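Local coordinates for Cg3027-pa (Drosophila melanogaster, PDB 2VHH), which probably hydrolyses N-carbamoyl-beta-alanine and its 2-methyl homologue to the corresponding beta-amino acids, ammonia and carbon dioxide, as a pyrimidine-degrading beta-alanine synthase, at residues C[93-96]-C[97-100]; C[243-246]-C[247-250]; C[371-375]-C[376-380]. All coordinates share one frame; numbering follows the deposited sequence.

Contact 1 (C[93-96]-C[97-100]); sequences QREA and IWNK
Arg94 lays its aliphatic chain over one face of the Trp98 indole, one helical turn further on, and this pair forms the dense part of the contact. The two side chains run alongside each other in the same direction. Arg94 CG sits 3.8 Å from the centroid of the five-membered ring, a CH-pi contact, and comes within 3.4 Å of Trp98 NE1. CG gets there because it stands anti to the backbone N (chi1 176°), while the bend at chi3 carries NE on toward the benzo ring, 4.0 Å from Trp98 CZ2. The guanidinium plane is turned 29° from that of the indole. In the backbone, Trp98 N donates to Arg94 O at 2.8 Å, and Asn99 N to Glu95 O at 3.0 Å; the flanking bonds of the same series, from Ile97 N and Lys100 N, are weak. Pro147, Thr148 and Met151 of helix 147-158 pack against the Arg94-Trp98 pair.

The side carrying Glu95 and Asn99 is looser. Glu95 CG comes no nearer the indole than 4.5 Å, at CE3, and Asn99 is exposed. On another side, Ile97 and Ala96 meet Val83, and Lys100 NZ forms a salt bridge with Asp336. Arginine thus serves here chiefly through its methylenes, an i, i+4 apolar contact that leaves the indole N-H to a weak bond with Thr148.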
loop_
_atom_site.group_PDB
_atom_site.type_symbol
_atom_site.label_atom_id
_atom_site.label_comp_id
_atom_site.label_asym_id
_atom_site.label_seq_id
_atom_site.Cartn_x
_atom_site.Cartn_y
_atom_site.Cartn_z
ATOM N N GLN C 93 -8.788 -47.063 -33.487
ATOM C CA GLN C 93 -8.663 -47.031 -32.028
ATOM C C GLN C 93 -9.733 -46.139 -31.414
ATOM O O GLN C 93 -10.395 -46.508 -30.445
ATOM C CB GLN C 93 -7.289 -46.496 -31.613
ATOM C CG GLN C 93 -6.107 -47.387 -31.941
ATOM C CD GLN C 93 -4.869 -47.038 -31.128
ATOM O OE1 GLN C 93 -4.937 -46.912 -29.912
ATOM N NE2 GLN C 93 -3.733 -46.901 -31.792
ATOM N N ARG C 94 -9.877 -44.949 -31.987
ATOM C CA ARG C 94 -10.880 -43.986 -31.564
ATOM C C ARG C 94 -12.289 -44.500 -31.818
ATOM O O ARG C 94 -13.140 -44.408 -30.942
ATOM C CB ARG C 94 -10.661 -42.651 -32.271
ATOM C CG ARG C 94 -11.706 -41.597 -31.970
ATOM C CD ARG C 94 -11.211 -40.218 -32.344
ATOM N NE ARG C 94 -11.130 -39.972 -33.784
ATOM C CZ ARG C 94 -10.180 -39.240 -34.367
ATOM N NH1 ARG C 94 -9.204 -38.706 -33.642
ATOM N NH2 ARG C 94 -10.186 -39.052 -35.680
ATOM N N GLU C 95 -12.532 -45.053 -33.001
ATOM C CA GLU C 95 -13.851 -45.574 -33.342
ATOM C C GLU C 95 -14.325 -46.684 -32.422
ATOM O O GLU C 95 -15.506 -46.756 -32.109
ATOM C CB GLU C 95 -13.887 -46.078 -34.777
ATOM C CG GLU C 95 -14.214 -45.011 -35.797
ATOM C CD GLU C 95 -15.209 -45.511 -36.825
ATOM O OE1 GLU C 95 -15.044 -46.670 -37.292
ATOM O OE2 GLU C 95 -16.159 -44.745 -37.147
ATOM N N ALA C 96 -13.406 -47.553 -32.011
ATOM C CA ALA C 96 -13.727 -48.666 -31.126
ATOM C C ALA C 96 -14.188 -48.150 -29.766
ATOM O O ALA C 96 -15.131 -48.688 -29.164
ATOM C CB ALA C 96 -12.522 -49.579 -30.974
ATOM N N ILE C 97 -13.519 -47.098 -29.300
ATOM C CA ILE C 97 -13.848 -46.438 -28.042
ATOM C C ILE C 97 -15.158 -45.657 -28.180
ATOM O O ILE C 97 -15.992 -45.678 -27.278
ATOM C CB ILE C 97 -12.693 -45.513 -27.569
ATOM C CG1 ILE C 97 -11.458 -46.352 -27.209
ATOM C CG2 ILE C 97 -13.129 -44.649 -26.393
ATOM C CD1 ILE C 97 -10.222 -45.546 -26.800
ATOM N N TRP C 98 -15.333 -44.986 -29.317
ATOM C CA TRP C 98 -16.582 -44.295 -29.630
ATOM C C TRP C 98 -17.773 -45.217 -29.466
ATOM O O TRP C 98 -18.698 -44.897 -28.735
ATOM C CB TRP C 98 -16.580 -43.782 -31.072
ATOM C CG TRP C 98 -15.944 -42.443 -31.309
ATOM C CD1 TRP C 98 -15.164 -41.727 -30.446
ATOM C CD2 TRP C 98 -16.007 -41.681 -32.517
ATOM N NE1 TRP C 98 -14.754 -40.555 -31.036
ATOM C CE2 TRP C 98 -15.254 -40.501 -32.309
ATOM C CE3 TRP C 98 -16.640 -41.873 -33.752
ATOM C CZ2 TRP C 98 -15.107 -39.518 -33.294
ATOM C CZ3 TRP C 98 -16.501 -40.894 -34.731
ATOM C CH2 TRP C 98 -15.736 -39.727 -34.494
ATOM N N ASN C 99 -17.739 -46.357 -30.152
ATOM C CA ASN C 99 -18.869 -47.272 -30.199
ATOM C C ASN C 99 -19.218 -47.855 -28.837
ATOM O O ASN C 99 -20.392 -48.052 -28.537
ATOM C CB ASN C 99 -18.638 -48.362 -31.242
ATOM C CG ASN C 99 -18.500 -47.799 -32.640
ATOM O OD1 ASN C 99 -19.182 -46.841 -33.006
ATOM N ND2 ASN C 99 -17.606 -48.381 -33.427
ATOM N N LYS C 100 -18.206 -48.110 -28.012
ATOM C CA LYS C 100 -18.439 -48.614 -26.667
ATOM C C LYS C 100 -19.060 -47.534 -25.768
ATOM O O LYS C 100 -20.043 -47.791 -25.065
ATOM C CB LYS C 100 -17.147 -49.137 -26.062
ATOM C CG LYS C 100 -17.345 -49.921 -24.787
ATOM C CD LYS C 100 -16.039 -50.497 -24.290
ATOM C CE LYS C 100 -15.060 -49.415 -23.898
ATOM N NZ LYS C 100 -13.941 -50.019 -23.148
#

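Contact 2 (C[243-246]-C[247-250]); sequences WMMF and GLNG
Met245 meets two residues of the next turn at once, Leu248 through its sulfur and Asn249 through its terminal methyl. SD lies 4.0 Å from Leu248 CD1, where the two side chains cross at about a right angle, and CE lies 4.0 Å from Asn249 ND2. The bend at chi2 (54°) turns SD along the helix toward its C-terminal end, and a further bend at chi3 carries CE to Asn249.

The backbone sets these groups in place. Gly247 N bonds to Trp243 O and Leu248 N to Met244 O, the latter at 2.8 Å. Asn249 N then reaches Met245 O at 3.0 Å and, weakly, Phe246 O. At the C-terminal end Gly250 takes a positive phi of 92° and its N donates to Gly247 O at 2.9 Å, one of the two bonds back into the last turn that, with the positive phi, make this a Schellman motif; at these backbone angles a CB would collide with Asn249 O, which accounts for the glycine.

Further out, the Asn249 amide is held at both ends: OD1 accepts from Gln381 N of the second subunit, while ND2 makes a weak bond to His219 O. Phe246 sets its ring edge-to-face with that of His219, and Met245 also packs on this histidine. The second subunit covers the same end of the helix, with its Ser369 on Met245 and its Ala373 on Leu248.

Helix 240-248 is the connection in the beta-alpha-beta unit between parallel strands 227-231 and 253-258. Trp243 faces Val254 and Asn256 of the second of these strands and Ala276 of helix 266-280, whereas Met244 and Leu248 reach Val363 at the start of helix 363-374.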
loop_
_atom_site.group_PDB
_atom_site.type_symbol
_atom_site.label_atom_id
_atom_site.label_comp_id
_atom_site.label_asym_id
_atom_site.label_seq_id
_atom_site.Cartn_x
_atom_site.Cartn_y
_atom_site.Cartn_z
ATOM N N TRP C 243 -9.552 -25.970 -7.228
ATOM C CA TRP C 243 -10.886 -26.300 -6.761
ATOM C C TRP C 243 -11.580 -25.064 -6.215
ATOM O O TRP C 243 -12.764 -24.828 -6.498
ATOM C CB TRP C 243 -10.815 -27.334 -5.655
ATOM C CG TRP C 243 -10.425 -28.733 -6.044
ATOM C CD1 TRP C 243 -9.253 -29.344 -5.755
ATOM C CD2 TRP C 243 -11.232 -29.717 -6.720
ATOM N NE1 TRP C 243 -9.255 -30.638 -6.220
ATOM C CE2 TRP C 243 -10.463 -30.895 -6.810
ATOM C CE3 TRP C 243 -12.525 -29.716 -7.259
ATOM C CZ2 TRP C 243 -10.939 -32.059 -7.421
ATOM C CZ3 TRP C 243 -13.002 -30.876 -7.855
ATOM C CH2 TRP C 243 -12.211 -32.026 -7.934
ATOM N N MET C 244 -10.843 -24.274 -5.434
ATOM C CA MET C 244 -11.427 -23.114 -4.759
ATOM C C MET C 244 -11.937 -22.057 -5.736
ATOM O O MET C 244 -12.979 -21.450 -5.517
ATOM C CB MET C 244 -10.426 -22.506 -3.792
ATOM C CG MET C 244 -11.018 -21.497 -2.843
ATOM S SD MET C 244 -9.729 -20.768 -1.830
ATOM C CE MET C 244 -10.563 -19.332 -1.156
ATOM N N MET C 245 -11.199 -21.857 -6.820
ATOM C CA MET C 245 -11.519 -20.813 -7.768
ATOM C C MET C 245 -12.791 -21.150 -8.554
ATOM O O MET C 245 -13.608 -20.276 -8.820
ATOM C CB MET C 245 -10.318 -20.536 -8.668
ATOM C CG MET C 245 -10.397 -19.215 -9.411
ATOM S SD MET C 245 -10.668 -17.798 -8.337
ATOM C CE MET C 245 -11.689 -16.754 -9.387
ATOM N N PHE C 246 -12.981 -22.422 -8.893
ATOM C CA PHE C 246 -14.248 -22.853 -9.481
ATOM C C PHE C 246 -15.393 -22.574 -8.530
ATOM O O PHE C 246 -16.474 -22.186 -8.968
ATOM C CB PHE C 246 -14.227 -24.329 -9.830
ATOM C CG PHE C 246 -13.303 -24.671 -10.953
ATOM C CD1 PHE C 246 -12.295 -25.610 -10.771
ATOM C CD2 PHE C 246 -13.438 -24.058 -12.196
ATOM C CE1 PHE C 246 -11.439 -25.937 -11.805
ATOM C CE2 PHE C 246 -12.588 -24.373 -13.233
ATOM C CZ PHE C 246 -11.582 -25.312 -13.044
ATOM N N GLY C 247 -15.150 -22.769 -7.231
ATOM C CA GLY C 247 -16.143 -22.469 -6.196
ATOM C C GLY C 247 -16.464 -20.989 -6.126
ATOM O O GLY C 247 -17.621 -20.600 -6.061
ATOM N N LEU C 248 -15.433 -20.153 -6.151
ATOM C CA LEU C 248 -15.623 -18.710 -6.129
ATOM C C LEU C 248 -16.408 -18.217 -7.338
ATOM O O LEU C 248 -17.092 -17.200 -7.272
ATOM C CB LEU C 248 -14.280 -17.991 -6.033
ATOM C CG LEU C 248 -13.488 -18.149 -4.735
ATOM C CD1 LEU C 248 -12.323 -17.167 -4.700
ATOM C CD2 LEU C 248 -14.364 -17.961 -3.506
ATOM N N ASN C 249 -16.305 -18.954 -8.439
ATOM C CA ASN C 249 -17.067 -18.665 -9.648
ATOM C C ASN C 249 -18.482 -19.237 -9.639
ATOM O O ASN C 249 -19.220 -19.064 -10.605
ATOM C CB ASN C 249 -16.313 -19.134 -10.885
ATOM C CG ASN C 249 -15.178 -18.212 -11.258
ATOM O OD1 ASN C 249 -15.270 -17.005 -11.098
ATOM N ND2 ASN C 249 -14.105 -18.780 -11.777
ATOM N N GLY C 250 -18.854 -19.905 -8.549
ATOM C CA GLY C 250 -20.241 -20.312 -8.322
ATOM C C GLY C 250 -20.617 -21.694 -8.817
ATOM O O GLY C 250 -21.787 -21.976 -9.048
#

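Contact 3 (C[371-375]-C[376-380]); sequences KKASE and HGFKP
The chain leaves the end of helix 363-374 and doubles back through a type I beta turn from Glu375 to Phe378, and the turn brings the Phe378 ring against Ala373 and the Lys372 carbonyl. The bond closing the turn, Phe378 N to Glu375 O, is weak at 3.3 Å and bent to 131°. Near the end of the helix Lys371 O accepts from both Ser374 N and Ser374 OG, the hydroxyl at 2.8 Å, and both donors approach from one face of the carbonyl plane.

Phe378 carries the side-chain contact. Its CG lies anti to the backbone N (chi1 165°), which swings the ring toward the helix end. Ala373 CA stands over one face, 3.5 Å from the ring centroid and only 9° off the normal, a CH-pi contact almost directly over the ring centre; Ala373 CB adds an apolar touch to Phe378 CZ at 4.0 Å. The opposite face has Pro380 N above it, displaced toward the rim, so that the ring is layered between the helix end and the chain beyond the turn.

Two further copies of the protein adjoin this fold-back. In the second subunit Leu248 packs on Ala373 and Asn249 on Phe378; His174 NE2 of the third subunit is hydrogen-bonded to Glu375 O, and Glu173 of that subunit meets both Phe378 and Pro380. A helix end followed by a beta turn, with an aromatic ring folded onto the C-terminal part of the helix, here belongs to a C-terminal arm engaged in subunit contacts of the homooctamer.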
loop_
_atom_site.group_PDB
_atom_site.type_symbol
_atom_site.label_atom_id
_atom_site.label_comp_id
_atom_site.label_asym_id
_atom_site.label_seq_id
_atom_site.Cartn_x
_atom_site.Cartn_y
_atom_site.Cartn_z
ATOM N N LYS C 371 -0.104 -12.753 -3.106
ATOM C CA LYS C 371 0.599 -11.771 -3.911
ATOM C C LYS C 371 2.033 -11.592 -3.431
ATOM O O LYS C 371 2.958 -11.697 -4.228
ATOM C CB LYS C 371 -0.134 -10.430 -3.922
ATOM C CG LYS C 371 0.283 -9.569 -5.096
ATOM C CD LYS C 371 -0.130 -8.125 -4.958
ATOM C CE LYS C 371 0.513 -7.308 -6.078
ATOM N NZ LYS C 371 -0.446 -6.368 -6.744
ATOM N N LYS C 372 2.204 -11.334 -2.131
ATOM C CA LYS C 372 3.527 -11.151 -1.523
ATOM C C LYS C 372 4.385 -12.388 -1.742
ATOM O O LYS C 372 5.581 -12.282 -2.050
ATOM C CB LYS C 372 3.451 -10.880 -0.013
ATOM C CG LYS C 372 2.623 -9.679 0.427
ATOM C CD LYS C 372 3.159 -8.325 -0.054
ATOM C CE LYS C 372 2.533 -7.183 0.778
ATOM N NZ LYS C 372 2.598 -5.829 0.139
ATOM N N ALA C 373 3.764 -13.555 -1.592
ATOM C CA ALA C 373 4.455 -14.826 -1.702
ATOM C C ALA C 373 5.030 -15.079 -3.092
ATOM O O ALA C 373 5.992 -15.831 -3.234
ATOM C CB ALA C 373 3.523 -15.943 -1.311
ATOM N N SER C 374 4.432 -14.456 -4.109
ATOM C CA SER C 374 4.815 -14.687 -5.507
ATOM C C SER C 374 5.863 -13.701 -6.000
ATOM O O SER C 374 6.474 -13.909 -7.044
ATOM C CB SER C 374 3.590 -14.645 -6.431
ATOM O OG SER C 374 3.085 -13.330 -6.554
ATOM N N GLU C 375 6.063 -12.633 -5.244
ATOM C CA GLU C 375 7.031 -11.606 -5.599
ATOM C C GLU C 375 8.467 -12.046 -5.327
ATOM O O GLU C 375 8.710 -12.870 -4.453
ATOM C CB GLU C 375 6.707 -10.307 -4.867
ATOM C CG GLU C 375 5.410 -9.663 -5.343
ATOM C CD GLU C 375 5.115 -8.343 -4.656
ATOM O OE1 GLU C 375 5.937 -7.906 -3.815
ATOM O OE2 GLU C 375 4.056 -7.743 -4.964
ATOM N N HIS C 376 9.408 -11.487 -6.084
ATOM C CA HIS C 376 10.823 -11.900 -6.057
ATOM C C HIS C 376 11.495 -11.792 -4.689
ATOM O O HIS C 376 12.088 -12.759 -4.207
ATOM C CB HIS C 376 11.636 -11.097 -7.082
ATOM C CG HIS C 376 11.225 -11.340 -8.499
ATOM N ND1 HIS C 376 12.016 -12.028 -9.395
ATOM C CD2 HIS C 376 10.099 -11.003 -9.173
ATOM C CE1 HIS C 376 11.401 -12.098 -10.563
ATOM N NE2 HIS C 376 10.236 -11.484 -10.455
ATOM N N GLY C 377 11.398 -10.618 -4.071
ATOM C CA GLY C 377 12.030 -10.371 -2.779
ATOM C C GLY C 377 11.180 -10.797 -1.596
ATOM O O GLY C 377 11.204 -10.150 -0.553
ATOM N N PHE C 378 10.443 -11.889 -1.767
ATOM C CA PHE C 378 9.553 -12.421 -0.754
ATOM C C PHE C 378 10.342 -13.031 0.397
ATOM O O PHE C 378 11.217 -13.870 0.181
ATOM C CB PHE C 378 8.628 -13.456 -1.410
ATOM C CG PHE C 378 7.891 -14.334 -0.445
ATOM C CD1 PHE C 378 7.039 -13.794 0.511
ATOM C CD2 PHE C 378 8.030 -15.706 -0.508
ATOM C CE1 PHE C 378 6.350 -14.613 1.399
ATOM C CE2 PHE C 378 7.349 -16.533 0.373
ATOM C CZ PHE C 378 6.504 -15.986 1.327
ATOM N N LYS C 379 10.031 -12.591 1.615
ATOM C CA LYS C 379 10.593 -13.191 2.826
ATOM C C LYS C 379 9.490 -13.826 3.670
ATOM O O LYS C 379 8.620 -13.134 4.193
ATOM C CB LYS C 379 11.410 -12.172 3.630
ATOM C CG LYS C 379 12.736 -11.808 2.958
ATOM C CD LYS C 379 13.260 -10.450 3.401
ATOM C CE LYS C 379 14.314 -9.939 2.423
ATOM N NZ LYS C 379 15.085 -8.781 2.960
ATOM N N PRO C 380 9.517 -15.161 3.780
ATOM C CA PRO C 380 8.564 -15.950 4.542
ATOM C C PRO C 380 8.384 -15.430 5.960
ATOM O O PRO C 380 9.335 -14.948 6.569
ATOM C CB PRO C 380 9.230 -17.323 4.586
ATOM C CG PRO C 380 10.019 -17.388 3.349
ATOM C CD PRO C 380 10.535 -16.009 3.132
#

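From the N terminus, the three contacts follow in series, none nested in or crossing another, and each joins adjacent segments of continuous chain, so none closes a long loop. Contact 1 lies in helix 90-110, the crossover between strands 72-79 and 115-118 of the larger sheet. Contact 2 ends helix 240-248, the crossover between strands 227-231 and 253-258 of the five-stranded sheet, about 34 Å away between centres and on the opposite side of the chain's centre. Contact 3 closes a beta turn after helix 363-374. Contacts 2 and 3 are about 13 Å apart at their nearest atoms without touching, yet both meet the second subunit, where residues of one pack on those of the other.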